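Local coordinates for VP1 (Polyomavirus HPyV7, PDB 4PCH), which forms the pentameric jelly-roll building block of the viral capsid and probably contributes to attachment of the virus to host cells, at residues 27-33 with 56-62; 90-94 with 200-204; 99-105 with 238-244; 114-118 with 190-196; 231-237 with 251-257. One frame throughout, in Å; residues are numbered along the deposited sequence. Where two conformers were deposited one is given.

The chain is the jelly-roll portion of a longer capsid protein. Contacts 4 and 5 lie side by side, centres about 10 Å apart, because strands 117-124 and 224-236 are neighbours in one antiparallel sheet: Leu118 O lies 2.7 Å from Met232 N. Contact 1 packs on contact 5, centres about 12 Å apart, through Phe31 against Val254. On contact 5 also rest contact 2, by Phe94 against Val233, and contact 3, by the probable hydrogen bond between Ser101 OG and Thr236 OG1 (2.8 Å). Every contact except 5 meets the second subunit, whereas 3, 4 and 5 meet the third. The side chains of Gln104 (contact 3) and Val195 (contact 4) approach glycerol, probably from crystallisation, to about 3 and 4 Å.

Contact 1 (27-33 with 56-62); sequences LLPNFGK and GAALCYS
This is a buried loop-to-loop contact in which residues 27-33, leaving strand 9-27, run beside residues 56-62, which lead into strand 62-67. Ser62 OG donates a short bond of 2.6 Å to Leu28 O, coming from above the carbonyl plane, 42° out of it. The same OG accepts from a water that also gives a proton to Cys60 O and takes one from Asn30 N, so three groups share one solvent molecule. Further on, Cys60 N meets Asn30 O at 3.0 Å, nearly along the C=O axis. Both loops pack on the jelly-roll sheet, where Phe31 touches Val254 and Leu59 touches Ala256 of strand 253-271. Leu59 CG, anti to the backbone N (chi1 -172°), sends CD1 over one face of the Phe31 ring, 3.9 Å from its centroid and 14° off the normal, while Ala57 O lies at the ring edge, 3.5 Å from Phe31 CD2. Asn30 ND2 gives only a weak bond to Tyr61 O and also bonds Ala167 O; Asn30 OD1 receives Asn39 N.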
# COMPACT_ATOMS: atom_id res chain seq x y z
N LEU B 27 -23.92 -7.44 -12.40
CA LEU B 27 -23.44 -7.34 -13.78
C LEU B 27 -22.47 -8.49 -13.94
O LEU B 27 -21.55 -8.66 -13.14
CB LEU B 27 -22.76 -6.03 -14.11
CG LEU B 27 -23.66 -4.86 -14.53
CD1 LEU B 27 -24.64 -4.56 -13.40
CD2 LEU B 27 -22.89 -3.62 -14.93
N LEU B 28 -22.68 -9.26 -15.00
CA LEU B 28 -21.90 -10.44 -15.27
C LEU B 28 -20.81 -10.13 -16.30
O LEU B 28 -20.99 -9.28 -17.19
CB LEU B 28 -22.79 -11.56 -15.82
CG LEU B 28 -24.01 -11.99 -15.01
CD1 LEU B 28 -24.76 -13.14 -15.66
CD2 LEU B 28 -23.60 -12.34 -13.58
N PRO B 29 -19.67 -10.82 -16.20
CA PRO B 29 -18.62 -10.56 -17.15
C PRO B 29 -18.97 -10.96 -18.57
O PRO B 29 -19.73 -11.90 -18.77
CB PRO B 29 -17.47 -11.43 -16.64
CG PRO B 29 -18.12 -12.53 -15.92
CD PRO B 29 -19.25 -11.84 -15.20
N ASN B 30 -18.42 -10.20 -19.49
CA ASN B 30 -18.79 -10.28 -20.86
C ASN B 30 -17.60 -10.17 -21.78
O ASN B 30 -16.94 -9.14 -21.79
CB ASN B 30 -19.76 -9.11 -21.07
CG ASN B 30 -20.14 -8.93 -22.48
OD1 ASN B 30 -20.27 -9.90 -23.21
ND2 ASN B 30 -20.28 -7.68 -22.89
N PHE B 31 -17.31 -11.24 -22.53
CA PHE B 31 -16.23 -11.24 -23.51
C PHE B 31 -17.02 -11.24 -24.78
O PHE B 31 -17.29 -12.30 -25.38
CB PHE B 31 -15.39 -12.52 -23.43
CG PHE B 31 -14.50 -12.59 -22.24
CD1 PHE B 31 -14.98 -13.04 -21.03
CD2 PHE B 31 -13.18 -12.19 -22.32
CE1 PHE B 31 -14.18 -13.09 -19.93
CE2 PHE B 31 -12.35 -12.27 -21.22
CZ PHE B 31 -12.85 -12.73 -20.03
N GLY B 32 -17.46 -10.03 -25.11
CA GLY B 32 -18.36 -9.72 -26.19
C GLY B 32 -17.89 -10.27 -27.50
O GLY B 32 -16.68 -10.23 -27.83
N LYS B 33 -18.87 -10.83 -28.20
CA LYS B 33 -18.74 -11.38 -29.54
C LYS B 33 -19.76 -10.75 -30.49
O LYS B 33 -19.78 -11.06 -31.68
CB LYS B 33 -19.02 -12.87 -29.52
CG LYS B 33 -18.08 -13.73 -28.71
CD LYS B 33 -18.35 -15.19 -29.00
CE LYS B 33 -17.61 -15.67 -30.25
NZ LYS B 33 -16.19 -16.02 -29.97
N GLY B 56 -14.59 -12.91 -27.79
CA GLY B 56 -14.53 -14.06 -26.89
C GLY B 56 -13.26 -14.11 -26.07
O GLY B 56 -13.23 -14.78 -25.05
N ALA B 57 -12.21 -13.44 -26.53
CA ALA B 57 -10.92 -13.41 -25.84
C ALA B 57 -10.69 -12.11 -25.07
O ALA B 57 -10.10 -12.11 -23.98
CB ALA B 57 -9.82 -13.59 -26.88
N ALA B 58 -11.12 -11.00 -25.66
CA ALA B 58 -10.95 -9.67 -25.07
C ALA B 58 -12.10 -9.31 -24.15
O ALA B 58 -13.27 -9.42 -24.54
CB ALA B 58 -10.84 -8.64 -26.18
N LEU B 59 -11.79 -8.85 -22.94
CA LEU B 59 -12.84 -8.45 -22.00
C LEU B 59 -13.51 -7.16 -22.47
O LEU B 59 -12.83 -6.18 -22.82
CB LEU B 59 -12.31 -8.26 -20.57
CG LEU B 59 -13.39 -8.03 -19.49
CD1 LEU B 59 -14.28 -9.25 -19.34
CD2 LEU B 59 -12.73 -7.64 -18.18
N CYS B 60 -14.85 -7.16 -22.46
CA CYS B 60 -15.61 -5.97 -22.80
C CYS B 60 -16.34 -5.40 -21.60
O CYS B 60 -16.52 -6.09 -20.61
CB CYS B 60 -16.61 -6.27 -23.92
SG CYS B 60 -15.87 -6.70 -25.51
N TYR B 61 -16.75 -4.14 -21.66
CA TYR B 61 -17.56 -3.61 -20.58
C TYR B 61 -18.89 -4.38 -20.48
O TYR B 61 -19.48 -4.78 -21.51
CB TYR B 61 -17.88 -2.15 -20.79
CG TYR B 61 -16.71 -1.21 -20.61
CD1 TYR B 61 -16.31 -0.79 -19.35
CD2 TYR B 61 -16.03 -0.72 -21.70
CE1 TYR B 61 -15.25 0.08 -19.18
CE2 TYR B 61 -14.97 0.17 -21.56
CZ TYR B 61 -14.57 0.56 -20.29
OH TYR B 61 -13.51 1.43 -20.17
N SER B 62 -19.31 -4.56 -19.23
CA SER B 62 -20.62 -5.05 -18.88
C SER B 62 -21.51 -3.86 -18.67
O SER B 62 -21.07 -2.87 -18.10
CB SER B 62 -20.53 -5.83 -17.57
OG SER B 62 -19.73 -7.01 -17.71
O HOH W 1 -17.29 -7.65 -18.42

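Contact 2 (90-94 with 200-204); sequences TELLF and VSYGN
Strand 79-93 of the jelly roll and strand 199-203, which pairs with a neighbouring subunit, pass here without a direct hydrogen bond, their short axes 6.1 Å apart and inclined at 123°. Leu92 CD2 meets Val200 CG1 at 3.8 Å, the two side chains crossing at about a right angle. Tyr202 CB lies 3.5 Å from Leu92 O; with CG between the backbone N and carbonyl carbon (chi1 59°), the ring is directed toward Phe94, whose O is 4.0 Å from Tyr202 CE1. Waters link polar atoms of the two strands: one accepts from Leu92 N and donates to Ser201 O, and another joins Phe94 O to Tyr202 OH. The Glu91 carboxylate comes close to Gly203 O, OE2 3.1 Å away, but both are acceptors; Glu91 OE1 instead bonds Tyr186 OH of the second subunit. Asn204 OD1 bonds Tyr186 N of that subunit. Residues 200-203 form an antiparallel ladder with a strand of the second subunit, the intersubunit sheet extension by which neighbours share strands in polyomavirus VP1 pentamers.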
# COMPACT_ATOMS: atom_id res chain seq x y z
N THR B 90 -20.99 -1.15 -4.11
CA THR B 90 -20.60 -2.06 -5.19
C THR B 90 -19.54 -3.02 -4.66
O THR B 90 -18.72 -2.62 -3.82
CB THR B 90 -20.15 -1.30 -6.46
OG1 THR B 90 -19.86 -2.26 -7.52
CG2 THR B 90 -18.90 -0.43 -6.18
N GLU B 91 -19.60 -4.28 -5.09
CA GLU B 91 -18.69 -5.32 -4.61
C GLU B 91 -18.34 -6.24 -5.77
O GLU B 91 -19.21 -6.64 -6.54
CB GLU B 91 -19.34 -6.25 -3.56
CG GLU B 91 -19.90 -5.67 -2.29
CD GLU B 91 -20.58 -6.74 -1.40
OE1 GLU B 91 -20.04 -7.90 -1.27
OE2 GLU B 91 -21.65 -6.38 -0.83
N LEU B 92 -17.07 -6.61 -5.88
CA LEU B 92 -16.64 -7.64 -6.81
C LEU B 92 -16.82 -9.02 -6.19
O LEU B 92 -16.49 -9.24 -5.02
CB LEU B 92 -15.15 -7.44 -7.12
CG LEU B 92 -14.55 -8.30 -8.23
CD1 LEU B 92 -15.30 -8.17 -9.54
CD2 LEU B 92 -13.10 -7.86 -8.43
N LEU B 93 -17.33 -9.96 -6.97
CA LEU B 93 -17.47 -11.34 -6.54
C LEU B 93 -16.31 -12.15 -7.08
O LEU B 93 -16.07 -12.20 -8.32
CB LEU B 93 -18.80 -11.93 -7.04
CG LEU B 93 -20.06 -11.31 -6.41
CD1 LEU B 93 -20.63 -10.15 -7.18
CD2 LEU B 93 -21.12 -12.36 -6.24
N PHE B 94 -15.54 -12.77 -6.19
CA PHE B 94 -14.36 -13.52 -6.63
C PHE B 94 -13.88 -14.44 -5.53
O PHE B 94 -14.07 -14.13 -4.35
CB PHE B 94 -13.23 -12.57 -7.05
CG PHE B 94 -12.16 -13.22 -7.86
CD1 PHE B 94 -12.46 -13.78 -9.09
CD2 PHE B 94 -10.85 -13.32 -7.39
CE1 PHE B 94 -11.50 -14.40 -9.84
CE2 PHE B 94 -9.87 -13.97 -8.15
CZ PHE B 94 -10.21 -14.49 -9.37
N VAL B 200 -7.90 -8.25 -4.33
CA VAL B 200 -9.33 -7.97 -4.50
C VAL B 200 -9.86 -7.94 -3.07
O VAL B 200 -9.57 -8.82 -2.28
CB VAL B 200 -10.04 -9.07 -5.31
CG1 VAL B 200 -11.56 -9.00 -5.18
CG2 VAL B 200 -9.65 -8.98 -6.79
N SER B 201 -10.66 -6.94 -2.75
CA SER B 201 -11.35 -6.95 -1.46
C SER B 201 -12.81 -6.68 -1.69
O SER B 201 -13.19 -6.09 -2.69
CB SER B 201 -10.78 -5.91 -0.52
OG SER B 201 -11.16 -4.61 -0.90
N TYR B 202 -13.63 -7.17 -0.75
CA TYR B 202 -15.09 -7.08 -0.88
C TYR B 202 -15.70 -7.17 0.50
O TYR B 202 -15.08 -7.65 1.44
CB TYR B 202 -15.66 -8.19 -1.79
CG TYR B 202 -15.35 -9.60 -1.31
CD1 TYR B 202 -14.20 -10.27 -1.72
CD2 TYR B 202 -16.20 -10.27 -0.46
CE1 TYR B 202 -13.90 -11.56 -1.27
CE2 TYR B 202 -15.91 -11.54 0.01
CZ TYR B 202 -14.77 -12.20 -0.42
OH TYR B 202 -14.51 -13.46 0.03
N GLY B 203 -16.91 -6.69 0.64
CA GLY B 203 -17.59 -6.70 1.91
C GLY B 203 -18.92 -5.99 1.73
O GLY B 203 -19.15 -5.33 0.73
N ASN B 204 -19.79 -6.07 2.70
CA ASN B 204 -21.09 -5.45 2.51
C ASN B 204 -21.30 -4.26 3.44
O ASN B 204 -22.46 -3.91 3.79
CB ASN B 204 -22.15 -6.53 2.68
CG ASN B 204 -22.24 -7.07 4.08
OD1 ASN B 204 -21.35 -6.89 4.95
ND2 ASN B 204 -23.39 -7.73 4.37
O HOH W 2 -16.96 -4.38 -1.84
O HOH W 3 -18.60 -3.18 -0.79
O HOH W 4 -15.39 -5.20 -3.97
O HOH W 5 -13.39 -14.95 -1.83

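Contact 3 (99-105 with 238-244); sequences ASSGYQR and LPGLPTL
Tyr103 and Pro242 form a single backbone bridge: Tyr103 N bonds Leu241 O at 3.0 Å, and Thr243 N returns a bond of 2.8 Å to Tyr103 O. The loop side enters this bridge through a type II beta turn from Leu238 to Leu241, in the connection between strands 224-236 and 253-271 of the jelly roll. At the turn, Gly240 N gives a weak bond to Ala99 O, and Pro239 CG rests 3.4 Å from Ser100 O. Gly102, at positive phi, brings its CA to 3.3 Å from Leu241 O, a close approach of the two backbones.

Pro242 touches two flat groups on adjoining sides. Its CA lies over a face of the Tyr103 ring, 4.0 Å from the centroid and 11° off the normal, a CH-pi contact; a chi1 of 61° tucks the ring back over its own backbone, against Pro242. The proline CB lies over one face of the Arg105 guanidinium, 3.6 Å from NH2, which also bonds Tyr248 OH. The Gln104 and Leu244 side chains cross obliquely, CD 3.8 Å from CD1, and Gln104 OE1 accepts from Asn107 ND2 of its own chain. Tyr103 also packs on Met49 of the second subunit, and Gln104 on Asn107 of the third subunit. At the tip of the tyrosine, a water lies in the ring plane, 2.7 Å from Tyr103 OH, and donates to Gly240 O.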
# COMPACT_ATOMS: atom_id res chain seq x y z
N ALA B 99 -6.28 -24.84 -7.74
CA ALA B 99 -6.25 -25.89 -8.80
C ALA B 99 -6.79 -25.39 -10.13
O ALA B 99 -6.39 -25.86 -11.18
CB ALA B 99 -7.00 -27.16 -8.38
N SER B 100 -7.68 -24.40 -10.08
CA SER B 100 -8.29 -23.90 -11.28
C SER B 100 -7.33 -23.20 -12.24
O SER B 100 -7.69 -22.99 -13.40
CB SER B 100 -9.36 -22.89 -10.91
OG SER B 100 -8.76 -21.75 -10.31
N SER B 101 -6.14 -22.81 -11.78
CA SER B 101 -5.28 -21.93 -12.57
C SER B 101 -3.93 -22.51 -12.95
O SER B 101 -3.09 -21.79 -13.46
CB SER B 101 -5.11 -20.60 -11.87
OG SER B 101 -6.33 -19.89 -11.92
N GLY B 102 -3.76 -23.81 -12.73
CA GLY B 102 -2.58 -24.52 -13.26
C GLY B 102 -1.37 -24.40 -12.37
O GLY B 102 -1.43 -23.83 -11.26
N TYR B 103 -0.24 -24.90 -12.84
CA TYR B 103 0.96 -24.92 -12.02
C TYR B 103 2.16 -24.47 -12.83
O TYR B 103 2.17 -24.56 -14.05
CB TYR B 103 1.20 -26.30 -11.43
CG TYR B 103 1.40 -27.41 -12.41
CD1 TYR B 103 2.68 -27.73 -12.91
CD2 TYR B 103 0.34 -28.20 -12.83
CE1 TYR B 103 2.86 -28.75 -13.81
CE2 TYR B 103 0.52 -29.25 -13.72
CZ TYR B 103 1.78 -29.52 -14.20
OH TYR B 103 1.95 -30.55 -15.09
N GLN B 104 3.16 -23.96 -12.12
CA GLN B 104 4.36 -23.44 -12.73
C GLN B 104 5.48 -24.36 -12.28
O GLN B 104 5.84 -24.39 -11.08
CB GLN B 104 4.63 -22.01 -12.24
CG GLN B 104 5.92 -21.42 -12.77
CD GLN B 104 6.16 -20.00 -12.25
OE1 GLN B 104 5.78 -19.68 -11.12
NE2 GLN B 104 6.86 -19.20 -13.02
N ARG B 105 6.04 -25.08 -13.23
CA ARG B 105 7.13 -26.02 -12.92
C ARG B 105 8.33 -25.36 -12.28
O ARG B 105 8.90 -25.89 -11.31
CB ARG B 105 7.57 -26.78 -14.16
CG ARG B 105 6.57 -27.82 -14.59
CD ARG B 105 7.18 -28.77 -15.58
NE ARG B 105 6.19 -29.76 -15.98
CZ ARG B 105 5.55 -29.80 -17.15
NH1 ARG B 105 4.67 -30.77 -17.36
NH2 ARG B 105 5.78 -28.91 -18.12
N LEU B 238 -5.01 -23.20 -17.59
CA LEU B 238 -6.11 -24.15 -17.41
C LEU B 238 -5.89 -25.04 -16.18
O LEU B 238 -4.75 -25.26 -15.77
CB LEU B 238 -6.26 -25.05 -18.63
CG LEU B 238 -6.35 -24.32 -19.95
CD1 LEU B 238 -6.51 -25.32 -21.11
CD2 LEU B 238 -7.42 -23.26 -19.99
N PRO B 239 -6.97 -25.62 -15.62
CA PRO B 239 -6.79 -26.49 -14.45
C PRO B 239 -5.89 -27.69 -14.61
O PRO B 239 -6.01 -28.43 -15.58
CB PRO B 239 -8.23 -26.92 -14.11
CG PRO B 239 -9.06 -25.80 -14.63
CD PRO B 239 -8.38 -25.34 -15.88
N GLY B 240 -4.98 -27.89 -13.64
CA GLY B 240 -4.22 -29.13 -13.57
C GLY B 240 -3.15 -29.28 -14.64
O GLY B 240 -2.69 -30.39 -14.92
N LEU B 241 -2.80 -28.17 -15.28
CA LEU B 241 -1.87 -28.19 -16.43
C LEU B 241 -0.75 -27.17 -16.24
O LEU B 241 -0.92 -26.18 -15.52
CB LEU B 241 -2.63 -27.88 -17.72
CG LEU B 241 -3.55 -29.01 -18.22
CD1 LEU B 241 -4.47 -28.50 -19.33
CD2 LEU B 241 -2.72 -30.21 -18.68
N PRO B 242 0.36 -27.37 -16.94
CA PRO B 242 1.47 -26.44 -16.76
C PRO B 242 1.19 -25.12 -17.42
O PRO B 242 0.52 -25.04 -18.47
CB PRO B 242 2.67 -27.15 -17.39
CG PRO B 242 2.07 -28.09 -18.37
CD PRO B 242 0.71 -28.48 -17.84
N THR B 243 1.68 -24.07 -16.79
CA THR B 243 1.54 -22.72 -17.32
C THR B 243 2.75 -21.88 -16.94
O THR B 243 3.68 -22.36 -16.31
CB THR B 243 0.18 -22.09 -16.93
OG1 THR B 243 -0.05 -20.89 -17.68
CG2 THR B 243 0.08 -21.81 -15.45
N LEU B 244 2.71 -20.61 -17.35
CA LEU B 244 3.80 -19.68 -17.17
C LEU B 244 5.13 -20.19 -17.75
O LEU B 244 6.21 -19.93 -17.22
CB LEU B 244 3.95 -19.26 -15.70
CG LEU B 244 2.81 -18.44 -15.13
CD1 LEU B 244 2.99 -18.33 -13.62
CD2 LEU B 244 2.68 -17.07 -15.77
O HOH W 6 -0.11 -31.89 -16.11
O HOH W 7 8.18 -20.41 -15.43
O HOH W 8 5.39 -24.53 -16.02

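Contact 4 (114-118 with 190-196); sequences EGTQL and VVGGGVT
Thr116 OG1 donates the shortest bond across this contact, 2.7 Å to Gly193 O, from a direction tilted 30° out of the carbonyl plane. The hydroxyl stands beside the backbone N of Thr116 and anti to the carbonyl carbon (chi1 -75°), leaving CG2 to touch Val191 O. Gly115 N bonds Thr196 O at 2.8 Å with an N-H...O angle of 165°. Gln117 and Val191 form an antiparallel hydrogen-bonded pair, each N reaching the other's O, and Leu118 with Val190 continues the ladder as a non-hydrogen-bonded pair. The Gln117 side chain runs alongside Val191 and, extended beyond CG, brings NE2 to Gly115 O, 3.0 Å away and in the amide plane, while OE1 takes Tyr119 OH. Thr196 OG1 bonds Gly192 O on an in-plane lone pair. Val190 and Val191 also pair with a strand of the third subunit. Both threonine hydroxyls and the Gln117 amide thus take up carbonyls, those of Gly193, Gly192 and Gly115, where the regular ladder has ended, which probably fixes the course of the glycine-rich loop 192-194.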
# COMPACT_ATOMS: atom_id res chain seq x y z
N GLU B 114 -2.34 -13.97 -12.23
CA GLU B 114 -1.45 -12.82 -12.22
C GLU B 114 -1.51 -12.08 -13.54
O GLU B 114 -1.97 -12.61 -14.53
CB GLU B 114 0.03 -13.20 -11.93
CG GLU B 114 0.62 -14.22 -12.90
CD GLU B 114 0.09 -15.64 -12.70
OE1 GLU B 114 0.11 -16.12 -11.55
OE2 GLU B 114 -0.34 -16.30 -13.69
N GLY B 115 -1.01 -10.86 -13.52
CA GLY B 115 -0.90 -10.06 -14.74
C GLY B 115 -1.67 -8.76 -14.68
O GLY B 115 -1.93 -8.22 -13.62
N THR B 116 -1.96 -8.24 -15.86
CA THR B 116 -2.54 -6.90 -16.01
C THR B 116 -4.00 -6.93 -15.57
O THR B 116 -4.72 -7.91 -15.80
CB THR B 116 -2.31 -6.44 -17.48
OG1 THR B 116 -0.93 -6.07 -17.62
CG2 THR B 116 -3.16 -5.25 -17.87
N GLN B 117 -4.45 -5.84 -14.93
CA GLN B 117 -5.75 -5.80 -14.29
C GLN B 117 -6.47 -4.48 -14.59
O GLN B 117 -5.83 -3.46 -14.83
CB GLN B 117 -5.61 -5.93 -12.76
CG GLN B 117 -4.82 -7.15 -12.30
CD GLN B 117 -4.16 -6.98 -10.96
OE1 GLN B 117 -4.80 -6.61 -9.97
NE2 GLN B 117 -2.86 -7.34 -10.89
N LEU B 118 -7.79 -4.55 -14.49
CA LEU B 118 -8.67 -3.38 -14.53
C LEU B 118 -9.84 -3.63 -13.61
O LEU B 118 -10.48 -4.67 -13.72
CB LEU B 118 -9.17 -3.13 -15.94
CG LEU B 118 -10.30 -2.09 -16.12
CD1 LEU B 118 -9.81 -0.70 -15.70
CD2 LEU B 118 -10.88 -2.09 -17.52
N VAL B 190 -6.09 0.56 -13.00
CA VAL B 190 -5.37 -0.31 -13.94
C VAL B 190 -4.07 -0.73 -13.24
O VAL B 190 -3.40 0.11 -12.63
CB VAL B 190 -5.02 0.45 -15.24
CG1 VAL B 190 -4.12 -0.37 -16.18
CG2 VAL B 190 -6.29 0.87 -15.98
N VAL B 191 -3.69 -2.00 -13.39
CA VAL B 191 -2.41 -2.49 -12.92
C VAL B 191 -1.73 -3.09 -14.12
O VAL B 191 -2.35 -3.84 -14.86
CB VAL B 191 -2.61 -3.58 -11.84
CG1 VAL B 191 -1.26 -4.07 -11.36
CG2 VAL B 191 -3.42 -3.01 -10.68
N GLY B 192 -0.46 -2.78 -14.34
CA GLY B 192 0.26 -3.38 -15.48
C GLY B 192 1.08 -4.59 -15.13
O GLY B 192 0.86 -5.24 -14.12
N GLY B 193 2.03 -4.92 -15.98
CA GLY B 193 2.87 -6.11 -15.79
C GLY B 193 2.21 -7.41 -16.22
O GLY B 193 0.99 -7.51 -16.38
N GLY B 194 3.02 -8.42 -16.43
CA GLY B 194 2.51 -9.71 -16.84
C GLY B 194 2.44 -10.77 -15.75
O GLY B 194 1.77 -11.78 -15.95
N VAL B 195 3.10 -10.52 -14.62
CA VAL B 195 3.11 -11.47 -13.51
C VAL B 195 2.67 -10.82 -12.20
O VAL B 195 2.88 -11.38 -11.10
CB VAL B 195 4.47 -12.19 -13.37
CG1 VAL B 195 4.80 -12.94 -14.65
CG2 VAL B 195 5.58 -11.22 -12.98
N THR B 196 1.98 -9.69 -12.31
CA THR B 196 1.62 -8.92 -11.13
C THR B 196 0.50 -9.62 -10.35
O THR B 196 -0.54 -9.93 -10.90
CB THR B 196 1.17 -7.51 -11.53
OG1 THR B 196 2.07 -6.98 -12.52
CG2 THR B 196 1.14 -6.61 -10.33

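Contact 5 (231-237 with 251-257); sequences DMVGMTG and QRTVQAG
Arg252 folds its side chain back over the partner strand. CB lies 4.0 Å from Met235 CE; bends at chi2 and chi3 (-71° and -73°) then carry CD to 4.1 Å from Thr236 O. From there the guanidinium lies with one face over the Met235-Thr236 backbone. NH2 comes 3.6 Å from Met235 CB and makes a salt bridge to Glu114 OE2, while NH1 bonds Thr243 OG1 and a water that also accepts from Gly237 N. NE bonds Thr109 OG1 of the third subunit, so each guanidinium nitrogen has a polar partner and the group is fixed in rotation.

The two backbones belong to strands 224-236 and 253-271 of the jelly-roll sheet, which run antiparallel. Thr236 and Thr253 form a hydrogen-bonded pair with side chains side by side, Thr236 N to Thr253 O measuring 2.8 Å. A classic beta bulge interrupts the register: Val233 and Gly234 both face Gln255, whose O takes Val233 N at 2.8 Å in its carbonyl plane and Gly234 N only weakly. Gly234, at positive phi, takes the second place of the bulge. Beyond the bulge, Gly257 N bonds Asp231 O, and the Met232 and Val254 side chains cross at about a right angle, CG 3.7 Å from CG1. The Gln255 amide turns along its own strand, NE2 meeting Ala256 O on a lone pair, with OE1 taken by Arg43 NE.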
# COMPACT_ATOMS: atom_id res chain seq x y z
N ASP B 231 -14.06 -5.88 -14.74
CA ASP B 231 -13.18 -6.40 -13.71
C ASP B 231 -12.33 -7.53 -14.28
O ASP B 231 -12.76 -8.67 -14.38
CB ASP B 231 -14.01 -6.86 -12.50
CG ASP B 231 -14.65 -5.70 -11.77
OD1 ASP B 231 -13.94 -4.98 -10.99
OD2 ASP B 231 -15.84 -5.42 -12.04
N MET B 232 -11.13 -7.15 -14.70
CA MET B 232 -10.13 -8.10 -15.18
C MET B 232 -9.14 -8.30 -14.06
O MET B 232 -8.44 -7.36 -13.68
CB MET B 232 -9.41 -7.55 -16.41
CG MET B 232 -8.31 -8.51 -16.87
SD MET B 232 -7.59 -8.10 -18.46
CE MET B 232 -6.95 -6.48 -18.13
N VAL B 233 -9.17 -9.48 -13.47
CA VAL B 233 -8.36 -9.81 -12.31
C VAL B 233 -6.95 -10.23 -12.72
O VAL B 233 -6.03 -10.13 -11.93
CB VAL B 233 -9.03 -10.90 -11.43
CG1 VAL B 233 -8.28 -11.07 -10.13
CG2 VAL B 233 -10.47 -10.59 -11.14
N GLY B 234 -6.78 -10.67 -13.97
CA GLY B 234 -5.45 -11.00 -14.52
C GLY B 234 -5.58 -12.09 -15.56
O GLY B 234 -6.63 -12.17 -16.22
N MET B 235 -4.55 -12.91 -15.71
CA MET B 235 -4.61 -14.07 -16.61
C MET B 235 -4.41 -15.39 -15.85
O MET B 235 -3.93 -15.42 -14.69
CB MET B 235 -3.61 -13.91 -17.75
CG MET B 235 -3.99 -12.80 -18.74
SD MET B 235 -2.83 -12.81 -20.13
CE MET B 235 -3.90 -13.63 -21.32
N THR B 236 -4.75 -16.48 -16.53
CA THR B 236 -4.76 -17.81 -15.95
C THR B 236 -4.40 -18.86 -16.97
O THR B 236 -4.60 -18.67 -18.17
CB THR B 236 -6.15 -18.14 -15.32
OG1 THR B 236 -6.07 -19.40 -14.62
CG2 THR B 236 -7.26 -18.19 -16.35
N GLY B 237 -3.81 -19.95 -16.47
CA GLY B 237 -3.73 -21.21 -17.20
C GLY B 237 -4.98 -22.05 -16.95
O GLY B 237 -5.89 -21.68 -16.16
N GLN B 251 -2.46 -21.16 -24.23
CA GLN B 251 -3.61 -21.43 -23.33
C GLN B 251 -3.92 -20.31 -22.33
O GLN B 251 -4.97 -20.34 -21.68
CB GLN B 251 -3.41 -22.75 -22.60
CG GLN B 251 -3.37 -23.97 -23.51
CD GLN B 251 -3.06 -25.24 -22.76
OE1 GLN B 251 -2.72 -25.21 -21.59
NE2 GLN B 251 -3.17 -26.39 -23.45
N ARG B 252 -3.05 -19.29 -22.24
CA ARG B 252 -3.28 -18.22 -21.27
C ARG B 252 -4.59 -17.52 -21.62
O ARG B 252 -4.86 -17.21 -22.81
CB ARG B 252 -2.13 -17.22 -21.25
CG ARG B 252 -0.78 -17.77 -20.85
CD ARG B 252 -0.72 -18.12 -19.38
NE ARG B 252 -0.67 -16.91 -18.55
CZ ARG B 252 -0.77 -16.93 -17.23
NH1 ARG B 252 -0.89 -18.09 -16.59
NH2 ARG B 252 -0.76 -15.79 -16.54
N THR B 253 -5.39 -17.29 -20.58
CA THR B 253 -6.75 -16.82 -20.70
C THR B 253 -6.99 -15.66 -19.74
O THR B 253 -6.46 -15.65 -18.64
CB THR B 253 -7.64 -18.02 -20.37
OG1 THR B 253 -7.52 -19.00 -21.44
CG2 THR B 253 -9.02 -17.64 -20.19
N VAL B 254 -7.82 -14.70 -20.12
CA VAL B 254 -8.21 -13.65 -19.18
C VAL B 254 -9.15 -14.17 -18.10
O VAL B 254 -10.14 -14.85 -18.39
CB VAL B 254 -8.85 -12.46 -19.92
CG1 VAL B 254 -9.38 -11.44 -18.94
CG2 VAL B 254 -7.84 -11.86 -20.88
N GLN B 255 -8.84 -13.82 -16.85
CA GLN B 255 -9.70 -14.08 -15.71
C GLN B 255 -10.43 -12.83 -15.33
O GLN B 255 -9.81 -11.82 -14.96
CB GLN B 255 -8.89 -14.55 -14.48
CG GLN B 255 -9.71 -14.76 -13.21
CD GLN B 255 -10.57 -15.99 -13.29
OE1 GLN B 255 -10.07 -17.15 -13.30
NE2 GLN B 255 -11.87 -15.78 -13.39
N ALA B 256 -11.76 -12.88 -15.42
CA ALA B 256 -12.58 -11.78 -14.95
C ALA B 256 -13.20 -12.09 -13.60
O ALA B 256 -13.17 -13.22 -13.12
CB ALA B 256 -13.68 -11.48 -15.98
N GLY B 257 -13.74 -11.07 -12.95
CA GLY B 257 -14.60 -11.31 -11.79
C GLY B 257 -15.78 -12.18 -12.15
O GLY B 257 -16.15 -12.28 -13.31
O HOH W 9 -2.18 -19.19 -14.07